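PDB 1VLP: nicotinate phosphoribosyltransferase from Saccharomyces cerevisiae, which catalyses the first step of NAD biosynthesis from nicotinic acid, the ATP-dependent joining of nicotinate to a phosphoribosyl group to give nicotinate D-ribonucleotide. Local coordinates for residues I253-L258 / V417-E422; H259-A264 / T287-K292; H244-G249 / D266-T271. All blocks are in the same frame, centred on the assembly; numbering follows the deposited sequence. Where two conformers were deposited one is given.

Contact 1 of 3, residues I253-L258 / V417-E422; sequences ISEDYL and VKRVKE
Y257 and V420 bring the backbones closest, with their CA atoms 6.8 Å apart, where the turn after helix 244-254 passes one side of the C-terminal helix 414-423. E255 is the first residue to leave the earlier helix and has positive phi. The chain turns there, and both E255 and Y257 direct their CB atoms at V417-E422.

V420 supplies the apolar half of the contact. Its CG2 methyl sits over the centre of the Y257 ring, 3.5 Å from the ring centroid and only 4° off the normal. This is a nearly ideal CH-pi contact. CG1 reaches the same ring near its CB end, 3.7 Å from Y257 CD2. With V420 chi1 at 171°, CG2 falls beside the backbone N and above the ring. A leucine in place of Y257 has no flat face for V420 CG2, and would probably leave a gap beneath that methyl and F285 without its edge-to-face partner.

The polar half involves two partly exposed residues. E255 OE2 and R419 NH2 form a salt bridge at 3.4 Å, a long one without a hydrogen bond. The carboxylate and guanidinium planes are 56° apart, so the two groups do not pair flat. The other terminal nitrogen, R419 NH1, is held by E423 in a second salt bridge. R419 was modelled in two conformers, so this link is probably less fixed than the methyl-ring contact.

Y257 also packs on A251 and S252 of helix 244-254 and meets F285 edge-to-face. V420 rests on I401 and I403 from the loop after strand 398-399. The contact lies away from the nicotinate and phosphoribosyl sites and lays the last modelled helix, 414-423, on the turn after helix 244-254.

Contact 2 of 3, residues H259-A264 / T287-K292; sequences HANKNA and TDDFLK
N261 and F290 mark the closest backbone approach, CA to CA 5.9 Å, between the first turn of helix 260-272 and the short helix 287-291.

N261 ND2 donates to D289 OD2 at 2.9 Å, with an N-H...O angle of 150°. The acceptor lies near the amide plane and offers its anti lone pair. With chi1 at -179° the D289 carboxylate points away from its own N and across to the amide. A water accepts from the backbone N of N261 and lies 2.6 Å from D289 OD2. The carboxylate oxygen thus bonds the side chain of N261 directly and its backbone N through the water.

N261 OD1 lies 3.5 Å from F290 CD1, at the ring edge and in its plane. The amide and ring planes are nearly perpendicular, at 83°.

In this buried helix-helix contact of the NAPRTase family region, the F290 side chain lies about 10 Å from those of R306 and T241, which probably bind nicotinate, as in relatives. N261 also packs on V247 of helix 244-254. F290 meets the ring of F294 and touches T282, just after strand 279-281. Helix 287-291 packs through T287 and L291 on helix 312-326.

Contact 3 of 3, residues H244-G249 / D266-T271; sequences HEWVMG and DCWINT
W246 and W268 form an edge-to-face aromatic pair. The edge of W268 points at the face of W246, with the five-membered ring of W246 and the six-membered ring of W268 5.0 Å apart between centroids. Their planes meet at 61°, so the T-shape is tilted. W268 CE3 makes the approach, 3.8 Å from W246 CE2, and stands over the indole face nearer its rim than its middle. W246 CG is anti to the backbone N (chi1 -175°), and this extends the indole from helix 244-254 toward helix 260-272.

The apolar contact with C267 uses a different part of the same indole. C267 CB lies 3.6 Å from W246 CZ2, near the ring plane.

Helices 244-254 and 260-272 follow each other in the NAPRTase family region, a TIM-barrel-related fold. W268 lies about 7 Å, side chain to side chain, from Y27 and T241, which probably bind nicotinate as in related enzymes. H244, near the start of helix 244-254, is likewise probably the autophosphorylated histidine, unmodified here.

Polar bonds anchor one ring and the helix backbone. W246 NE1 is hydrogen-bonded to A264 O, one turn before W268. T271 OG1 donates to C267 O at 2.7 Å. T271 N reaches the same oxygen from the opposite face of its carbonyl plane. N38 of helix 26-38 also bonds T271 OG1, and A34 of that helix packs on both tryptophans.

How the contacts relate
Contacts 2 and 3 are buried, while contact 1 is only partly so and lies farthest from the centre of the chain. Contacts 1 and 3 share helix 244-254; contacts 2 and 3 share helix 260-272. The segments of contacts 1 and 2 adjoin in sequence, and D256 is hydrogen-bonded to H259 across the junction. Contacts 2 and 3 meet directly, with V247 also packing on A260 and A264. The chemistry follows place. Contact 1 pairs a buried methyl-ring contact with a more exposed salt bridge, contact 2 buries an amide-carboxylate bond with a water, and contact 3 is mainly aromatic.

Contact 1 of 3, residues I253-L258 / V417-E422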
loop_
_atom_site.group_PDB
_atom_site.type_symbol
_atom_site.label_atom_id
_atom_site.label_comp_id
_atom_site.label_asym_id
_atom_site.label_seq_id
_atom_site.Cartn_x
_atom_site.Cartn_y
_atom_site.Cartn_z
ATOM N N ILE A 253 10.313 13.693 -12.268
ATOM C CA ILE A 253 10.921 13.457 -13.560
ATOM C C ILE A 253 11.457 14.801 -14.076
ATOM O O ILE A 253 12.609 14.901 -14.444
ATOM C CB ILE A 253 9.959 12.758 -14.550
ATOM C CG1 ILE A 253 9.766 11.296 -14.154
ATOM C CG2 ILE A 253 10.546 12.753 -15.938
ATOM C CD1 ILE A 253 8.626 10.608 -14.804
ATOM N N SER A 254 10.658 15.856 -14.058
ATOM C CA SER A 254 11.181 17.126 -14.526
ATOM C C SER A 254 10.986 18.269 -13.524
ATOM O O SER A 254 11.259 19.407 -13.843
ATOM C CB SER A 254 10.582 17.447 -15.900
ATOM O OG SER A 254 9.201 17.114 -15.922
ATOM N N GLU A 255 10.548 17.935 -12.311
ATOM C CA GLU A 255 10.336 18.910 -11.249
ATOM C C GLU A 255 9.263 19.968 -11.593
ATOM O O GLU A 255 9.287 21.088 -11.092
ATOM C CB GLU A 255 11.677 19.497 -10.777
ATOM C CG GLU A 255 12.561 18.418 -10.121
ATOM C CD GLU A 255 13.697 19.006 -9.321
ATOM O OE1 GLU A 255 14.457 19.841 -9.865
ATOM O OE2 GLU A 255 13.832 18.637 -8.139
ATOM N N ASP A 256 8.299 19.582 -12.436
ATOM C CA ASP A 256 7.115 20.385 -12.628
ATOM C C ASP A 256 6.077 19.960 -11.572
ATOM O O ASP A 256 5.202 19.099 -11.834
ATOM C CB ASP A 256 6.527 20.201 -14.036
ATOM C CG ASP A 256 5.465 21.259 -14.360
ATOM O OD1 ASP A 256 4.961 21.949 -13.429
ATOM O OD2 ASP A 256 5.166 21.434 -15.557
ATOM N N TYR A 257 6.165 20.574 -10.386
ATOM C CA TYR A 257 5.228 20.258 -9.331
ATOM C C TYR A 257 3.935 20.991 -9.570
ATOM O O TYR A 257 2.884 20.477 -9.219
ATOM C CB TYR A 257 5.785 20.590 -7.947
ATOM C CG TYR A 257 6.831 19.594 -7.510
ATOM C CD1 TYR A 257 8.143 19.675 -7.996
ATOM C CD2 TYR A 257 6.508 18.549 -6.640
ATOM C CE1 TYR A 257 9.096 18.753 -7.586
ATOM C CE2 TYR A 257 7.435 17.635 -6.243
ATOM C CZ TYR A 257 8.735 17.744 -6.708
ATOM O OH TYR A 257 9.651 16.807 -6.316
ATOM N N LEU A 258 4.032 22.176 -10.170
ATOM C CA LEU A 258 2.843 23.024 -10.434
ATOM C C LEU A 258 1.784 22.251 -11.249
ATOM O O LEU A 258 0.600 22.428 -11.030
ATOM C CB LEU A 258 3.246 24.308 -11.161
ATOM C CG LEU A 258 2.175 25.399 -11.304
ATOM C CD1 LEU A 258 1.732 25.906 -9.932
ATOM C CD2 LEU A 258 2.694 26.549 -12.153
ATOM N N VAL A 417 11.258 20.262 -0.324
ATOM C CA VAL A 417 9.921 20.382 0.272
ATOM C C VAL A 417 9.579 21.886 0.443
ATOM O O VAL A 417 8.466 22.348 0.102
ATOM C CB VAL A 417 9.854 19.634 1.629
ATOM C CG1 VAL A 417 8.591 20.001 2.396
ATOM C CG2 VAL A 417 9.957 18.086 1.416
ATOM N N LYS A 418 10.529 22.650 0.999
ATOM C CA LYS A 418 10.377 24.094 1.068
ATOM C C LYS A 418 10.087 24.789 -0.269
ATOM O O LYS A 418 9.171 25.634 -0.320
ATOM C CB LYS A 418 11.635 24.713 1.681
ATOM C CG LYS A 418 11.608 26.223 1.710
ATOM C CD LYS A 418 12.697 26.772 2.582
ATOM C CE LYS A 418 12.970 28.211 2.201
ATOM N NZ LYS A 418 13.736 28.872 3.270
ATOM N N ARG A 419 10.882 24.495 -1.289
ATOM C CA ARG A 419 10.749 25.053 -2.634
ATOM C C ARG A 419 9.359 24.744 -3.220
ATOM O O ARG A 419 8.746 25.595 -3.846
ATOM C CB ARG A 419 11.719 24.389 -3.619
ATOM C CG ARG A 419 13.200 24.746 -3.587
ATOM C CD ARG A 419 13.959 24.247 -4.859
ATOM N NE ARG A 419 13.577 22.908 -5.387
ATOM C CZ ARG A 419 12.665 22.677 -6.338
ATOM N NH1 ARG A 419 11.982 23.673 -6.874
ATOM N NH2 ARG A 419 12.421 21.442 -6.758
ATOM N N VAL A 420 8.903 23.504 -3.035
ATOM C CA VAL A 420 7.613 23.023 -3.563
ATOM C C VAL A 420 6.442 23.700 -2.846
ATOM O O VAL A 420 5.507 24.169 -3.496
ATOM C CB VAL A 420 7.471 21.457 -3.507
ATOM C CG1 VAL A 420 6.052 20.993 -3.856
ATOM C CG2 VAL A 420 8.435 20.794 -4.447
ATOM N N LYS A 421 6.497 23.794 -1.522
ATOM C CA LYS A 421 5.449 24.510 -0.779
ATOM C C LYS A 421 5.268 25.949 -1.280
ATOM O O LYS A 421 4.134 26.463 -1.363
ATOM C CB LYS A 421 5.749 24.511 0.704
ATOM C CG LYS A 421 5.438 23.226 1.388
ATOM C CD LYS A 421 6.077 23.235 2.753
ATOM C CE LYS A 421 5.588 22.177 3.652
ATOM N NZ LYS A 421 6.347 22.308 4.943
ATOM N N GLU A 422 6.381 26.567 -1.669
ATOM C CA GLU A 422 6.376 27.919 -2.227
ATOM C C GLU A 422 5.737 27.925 -3.608
ATOM O O GLU A 422 4.793 28.691 -3.835
ATOM C CB GLU A 422 7.803 28.458 -2.280
ATOM C CG GLU A 422 8.390 28.694 -0.886
ATOM C CD GLU A 422 9.881 29.080 -0.865
ATOM O OE1 GLU A 422 10.541 29.119 -1.945
ATOM O OE2 GLU A 422 10.389 29.333 0.263
#

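Contact 2 of 3, residues H259-A264 / T287-K292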
loop_
_atom_site.group_PDB
_atom_site.type_symbol
_atom_site.label_atom_id
_atom_site.label_comp_id
_atom_site.label_asym_id
_atom_site.label_seq_id
_atom_site.Cartn_x
_atom_site.Cartn_y
_atom_site.Cartn_z
ATOM N N HIS A 259 2.213 21.408 -12.182
ATOM C CA HIS A 259 1.267 20.668 -13.008
ATOM C C HIS A 259 1.218 19.174 -12.755
ATOM O O HIS A 259 0.584 18.457 -13.511
ATOM C CB HIS A 259 1.556 20.928 -14.481
ATOM C CG HIS A 259 1.609 22.381 -14.826
ATOM N ND1 HIS A 259 2.769 23.009 -15.220
ATOM C CD2 HIS A 259 0.645 23.332 -14.823
ATOM C CE1 HIS A 259 2.511 24.284 -15.467
ATOM N NE2 HIS A 259 1.232 24.506 -15.229
ATOM N N ALA A 260 1.875 18.702 -11.695
ATOM C CA ALA A 260 2.047 17.261 -11.455
ATOM C C ALA A 260 0.721 16.532 -11.153
ATOM O O ALA A 260 0.500 15.448 -11.677
ATOM C CB ALA A 260 3.011 17.037 -10.330
ATOM N N ASN A 261 -0.169 17.123 -10.354
ATOM C CA ASN A 261 -1.436 16.439 -10.049
ATOM C C ASN A 261 -2.252 16.186 -11.325
ATOM O O ASN A 261 -2.678 15.070 -11.579
ATOM C CB ASN A 261 -2.219 17.145 -8.956
ATOM C CG ASN A 261 -1.834 16.667 -7.559
ATOM O OD1 ASN A 261 -1.761 15.465 -7.311
ATOM N ND2 ASN A 261 -1.635 17.603 -6.642
ATOM N N LYS A 262 -2.376 17.201 -12.160
ATOM C CA LYS A 262 -3.116 17.075 -13.422
ATOM C C LYS A 262 -2.398 16.129 -14.376
ATOM O O LYS A 262 -3.012 15.275 -14.995
ATOM C CB LYS A 262 -3.287 18.456 -14.049
ATOM C CG LYS A 262 -4.042 18.419 -15.383
ATOM C CD LYS A 262 -4.763 19.714 -15.698
ATOM C CE LYS A 262 -5.662 19.548 -16.938
ATOM N NZ LYS A 262 -4.901 18.867 -18.063
ATOM N N ASN A 263 -1.070 16.247 -14.481
ATOM C CA ASN A 263 -0.316 15.381 -15.386
ATOM C C ASN A 263 -0.427 13.931 -14.973
ATOM O O ASN A 263 -0.586 13.051 -15.828
ATOM C CB ASN A 263 1.142 15.790 -15.449
ATOM C CG ASN A 263 1.350 17.047 -16.268
ATOM O OD1 ASN A 263 0.530 17.382 -17.111
ATOM N ND2 ASN A 263 2.454 17.754 -16.017
ATOM N N ALA A 264 -0.378 13.676 -13.661
ATOM C CA ALA A 264 -0.514 12.338 -13.146
ATOM C C ALA A 264 -1.904 11.772 -13.440
ATOM O O ALA A 264 -1.990 10.610 -13.791
ATOM C CB ALA A 264 -0.236 12.254 -11.634
ATOM N N THR A 287 -3.965 18.363 -0.254
ATOM C CA THR A 287 -5.267 18.289 -0.915
ATOM C C THR A 287 -5.733 19.579 -1.642
ATOM O O THR A 287 -6.326 19.501 -2.721
ATOM C CB THR A 287 -6.290 17.734 0.073
ATOM O OG1 THR A 287 -5.940 16.379 0.374
ATOM C CG2 THR A 287 -7.681 17.780 -0.529
ATOM N N ASP A 288 -5.408 20.750 -1.109
ATOM C CA ASP A 288 -5.706 22.016 -1.790
ATOM C C ASP A 288 -5.150 22.138 -3.230
ATOM O O ASP A 288 -5.851 22.630 -4.155
ATOM C CB ASP A 288 -5.197 23.169 -0.930
ATOM C CG ASP A 288 -5.992 23.360 0.350
ATOM O OD1 ASP A 288 -7.101 22.812 0.465
ATOM O OD2 ASP A 288 -5.486 24.060 1.255
ATOM N N ASP A 289 -3.893 21.721 -3.432
ATOM C CA ASP A 289 -3.305 21.787 -4.759
ATOM C C ASP A 289 -4.065 20.846 -5.707
ATOM O O ASP A 289 -4.365 21.214 -6.862
ATOM C CB ASP A 289 -1.836 21.384 -4.750
ATOM C CG ASP A 289 -1.241 21.469 -6.117
ATOM O OD1 ASP A 289 -1.075 22.621 -6.541
ATOM O OD2 ASP A 289 -1.012 20.420 -6.768
ATOM N N PHE A 290 -4.334 19.638 -5.197
ATOM C CA PHE A 290 -5.079 18.620 -5.942
ATOM C C PHE A 290 -6.436 19.157 -6.393
ATOM O O PHE A 290 -6.811 19.036 -7.571
ATOM C CB PHE A 290 -5.281 17.339 -5.152
ATOM C CG PHE A 290 -5.956 16.279 -5.949
ATOM C CD1 PHE A 290 -5.241 15.444 -6.785
ATOM C CD2 PHE A 290 -7.326 16.150 -5.912
ATOM C CE1 PHE A 290 -5.878 14.517 -7.546
ATOM C CE2 PHE A 290 -7.958 15.206 -6.708
ATOM C CZ PHE A 290 -7.248 14.409 -7.492
ATOM N N LEU A 291 -7.151 19.768 -5.470
ATOM C CA LEU A 291 -8.506 20.303 -5.757
ATOM C C LEU A 291 -8.566 21.385 -6.859
ATOM O O LEU A 291 -9.559 21.479 -7.601
ATOM C CB LEU A 291 -9.150 20.752 -4.467
ATOM C CG LEU A 291 -9.561 19.597 -3.525
ATOM C CD1 LEU A 291 -10.257 20.159 -2.316
ATOM C CD2 LEU A 291 -10.407 18.454 -4.178
ATOM N N LYS A 292 -7.497 22.158 -7.060
ATOM C CA LYS A 292 -7.512 23.150 -8.127
ATOM C C LYS A 292 -7.799 22.569 -9.513
ATOM O O LYS A 292 -8.351 23.265 -10.336
ATOM C CB LYS A 292 -6.174 23.894 -8.250
ATOM C CG LYS A 292 -5.773 24.748 -7.094
ATOM C CD LYS A 292 -4.334 25.274 -7.333
ATOM C CE LYS A 292 -3.968 26.375 -6.333
ATOM N NZ LYS A 292 -2.720 27.106 -6.743
HETATM O O HOH W 1 0.171 19.737 -8.969
#

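Contact 3 of 3, residues H244-G249 / D266-T271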
loop_
_atom_site.group_PDB
_atom_site.type_symbol
_atom_site.label_atom_id
_atom_site.label_comp_id
_atom_site.label_asym_id
_atom_site.label_seq_id
_atom_site.Cartn_x
_atom_site.Cartn_y
_atom_site.Cartn_z
ATOM N N HIS A 244 0.919 7.048 -3.726
ATOM C CA HIS A 244 1.661 8.338 -3.734
ATOM C C HIS A 244 2.793 8.339 -4.711
ATOM O O HIS A 244 3.067 9.381 -5.305
ATOM C CB HIS A 244 2.201 8.733 -2.359
ATOM C CG HIS A 244 1.147 8.962 -1.324
ATOM N ND1 HIS A 244 0.284 10.035 -1.355
ATOM C CD2 HIS A 244 0.789 8.215 -0.247
ATOM C CE1 HIS A 244 -0.541 9.952 -0.319
ATOM N NE2 HIS A 244 -0.247 8.859 0.372
ATOM N N GLU A 245 3.433 7.176 -4.898
ATOM C CA GLU A 245 4.659 7.124 -5.695
ATOM C C GLU A 245 4.414 7.532 -7.151
ATOM O O GLU A 245 5.287 8.105 -7.799
ATOM C CB GLU A 245 5.360 5.772 -5.534
ATOM C CG GLU A 245 4.767 4.624 -6.134
ATOM C CD GLU A 245 5.695 3.348 -6.039
ATOM O OE1 GLU A 245 6.822 3.421 -6.582
ATOM O OE2 GLU A 245 5.237 2.324 -5.544
ATOM N N TRP A 246 3.170 7.382 -7.623
ATOM C CA TRP A 246 2.786 7.841 -8.948
ATOM C C TRP A 246 2.950 9.314 -9.118
ATOM O O TRP A 246 3.747 9.735 -9.953
ATOM C CB TRP A 246 1.360 7.378 -9.303
ATOM C CG TRP A 246 0.967 7.727 -10.684
ATOM C CD1 TRP A 246 -0.071 8.538 -11.045
ATOM C CD2 TRP A 246 1.558 7.268 -11.912
ATOM N NE1 TRP A 246 -0.143 8.623 -12.393
ATOM C CE2 TRP A 246 0.829 7.862 -12.963
ATOM C CE3 TRP A 246 2.638 6.415 -12.230
ATOM C CZ2 TRP A 246 1.143 7.646 -14.316
ATOM C CZ3 TRP A 246 2.944 6.202 -13.563
ATOM C CH2 TRP A 246 2.210 6.803 -14.580
ATOM N N VAL A 247 2.220 10.152 -8.376
ATOM C CA VAL A 247 2.404 11.606 -8.620
ATOM C C VAL A 247 3.789 12.107 -8.195
ATOM O O VAL A 247 4.278 13.043 -8.786
ATOM C CB VAL A 247 1.264 12.545 -8.074
ATOM C CG1 VAL A 247 1.263 12.619 -6.597
ATOM C CG2 VAL A 247 1.395 13.988 -8.710
HETATM N N MSE A 248 4.370 11.506 -7.162
HETATM C CA MSE A 248 5.779 11.831 -6.717
HETATM C C MSE A 248 6.720 11.610 -7.870
HETATM O O MSE A 248 7.516 12.495 -8.186
HETATM C CB MSE A 248 6.173 10.992 -5.513
HETATM C CG MSE A 248 5.402 11.250 -4.236
HETATM SE SE MSE A 248 5.889 9.970 -2.863
HETATM C CE MSE A 248 7.753 10.471 -2.593
ATOM N N GLY A 249 6.627 10.458 -8.564
ATOM C CA GLY A 249 7.490 10.214 -9.722
ATOM C C GLY A 249 7.232 11.154 -10.879
ATOM O O GLY A 249 8.141 11.706 -11.473
ATOM N N ASP A 266 -3.975 12.662 -15.884
ATOM C CA ASP A 266 -4.039 12.441 -17.311
ATOM C C ASP A 266 -3.386 11.150 -17.686
ATOM O O ASP A 266 -3.931 10.367 -18.492
ATOM C CB ASP A 266 -3.349 13.567 -18.053
ATOM C CG ASP A 266 -4.213 14.778 -18.205
ATOM O OD1 ASP A 266 -5.430 14.635 -18.308
ATOM O OD2 ASP A 266 -3.656 15.879 -18.294
ATOM N N CYS A 267 -2.184 10.931 -17.188
ATOM C CA CYS A 267 -1.480 9.771 -17.554
ATOM C C CYS A 267 -2.193 8.515 -17.082
ATOM O O CYS A 267 -2.254 7.509 -17.782
ATOM C CB CYS A 267 -0.088 9.766 -16.942
ATOM S SG CYS A 267 1.117 10.685 -17.817
ATOM N N TRP A 268 -2.727 8.571 -15.862
ATOM C CA TRP A 268 -3.412 7.414 -15.293
ATOM C C TRP A 268 -4.616 7.097 -16.177
ATOM O O TRP A 268 -4.829 5.963 -16.564
ATOM C CB TRP A 268 -3.825 7.703 -13.837
ATOM C CG TRP A 268 -4.263 6.497 -13.039
ATOM C CD1 TRP A 268 -5.526 6.135 -12.724
ATOM C CD2 TRP A 268 -3.405 5.529 -12.403
ATOM N NE1 TRP A 268 -5.528 5.021 -11.922
ATOM C CE2 TRP A 268 -4.242 4.608 -11.733
ATOM C CE3 TRP A 268 -2.018 5.343 -12.355
ATOM C CZ2 TRP A 268 -3.739 3.540 -10.996
ATOM C CZ3 TRP A 268 -1.516 4.258 -11.626
ATOM C CH2 TRP A 268 -2.379 3.380 -10.966
ATOM N N ILE A 269 -5.377 8.123 -16.524
ATOM C CA ILE A 269 -6.623 7.953 -17.276
ATOM C C ILE A 269 -6.340 7.461 -18.701
ATOM O O ILE A 269 -7.041 6.588 -19.212
ATOM C CB ILE A 269 -7.430 9.270 -17.303
ATOM C CG1 ILE A 269 -8.102 9.493 -15.961
ATOM C CG2 ILE A 269 -8.546 9.235 -18.357
ATOM C CD1 ILE A 269 -8.583 10.907 -15.734
ATOM N N ASN A 270 -5.332 8.048 -19.331
ATOM C CA ASN A 270 -4.925 7.652 -20.666
ATOM C C ASN A 270 -4.427 6.198 -20.679
ATOM O O ASN A 270 -4.631 5.500 -21.674
ATOM C CB ASN A 270 -3.926 8.669 -21.256
ATOM C CG ASN A 270 -4.554 10.066 -21.507
ATOM O OD1 ASN A 270 -5.774 10.228 -21.657
ATOM N ND2 ASN A 270 -3.704 11.080 -21.543
ATOM N N THR A 271 -3.884 5.700 -19.566
ATOM C CA THR A 271 -3.446 4.309 -19.468
ATOM C C THR A 271 -4.552 3.256 -19.256
ATOM O O THR A 271 -4.574 2.214 -19.912
ATOM C CB THR A 271 -2.395 4.150 -18.353
ATOM O OG1 THR A 271 -1.340 5.081 -18.616
ATOM C CG2 THR A 271 -1.833 2.715 -18.283
#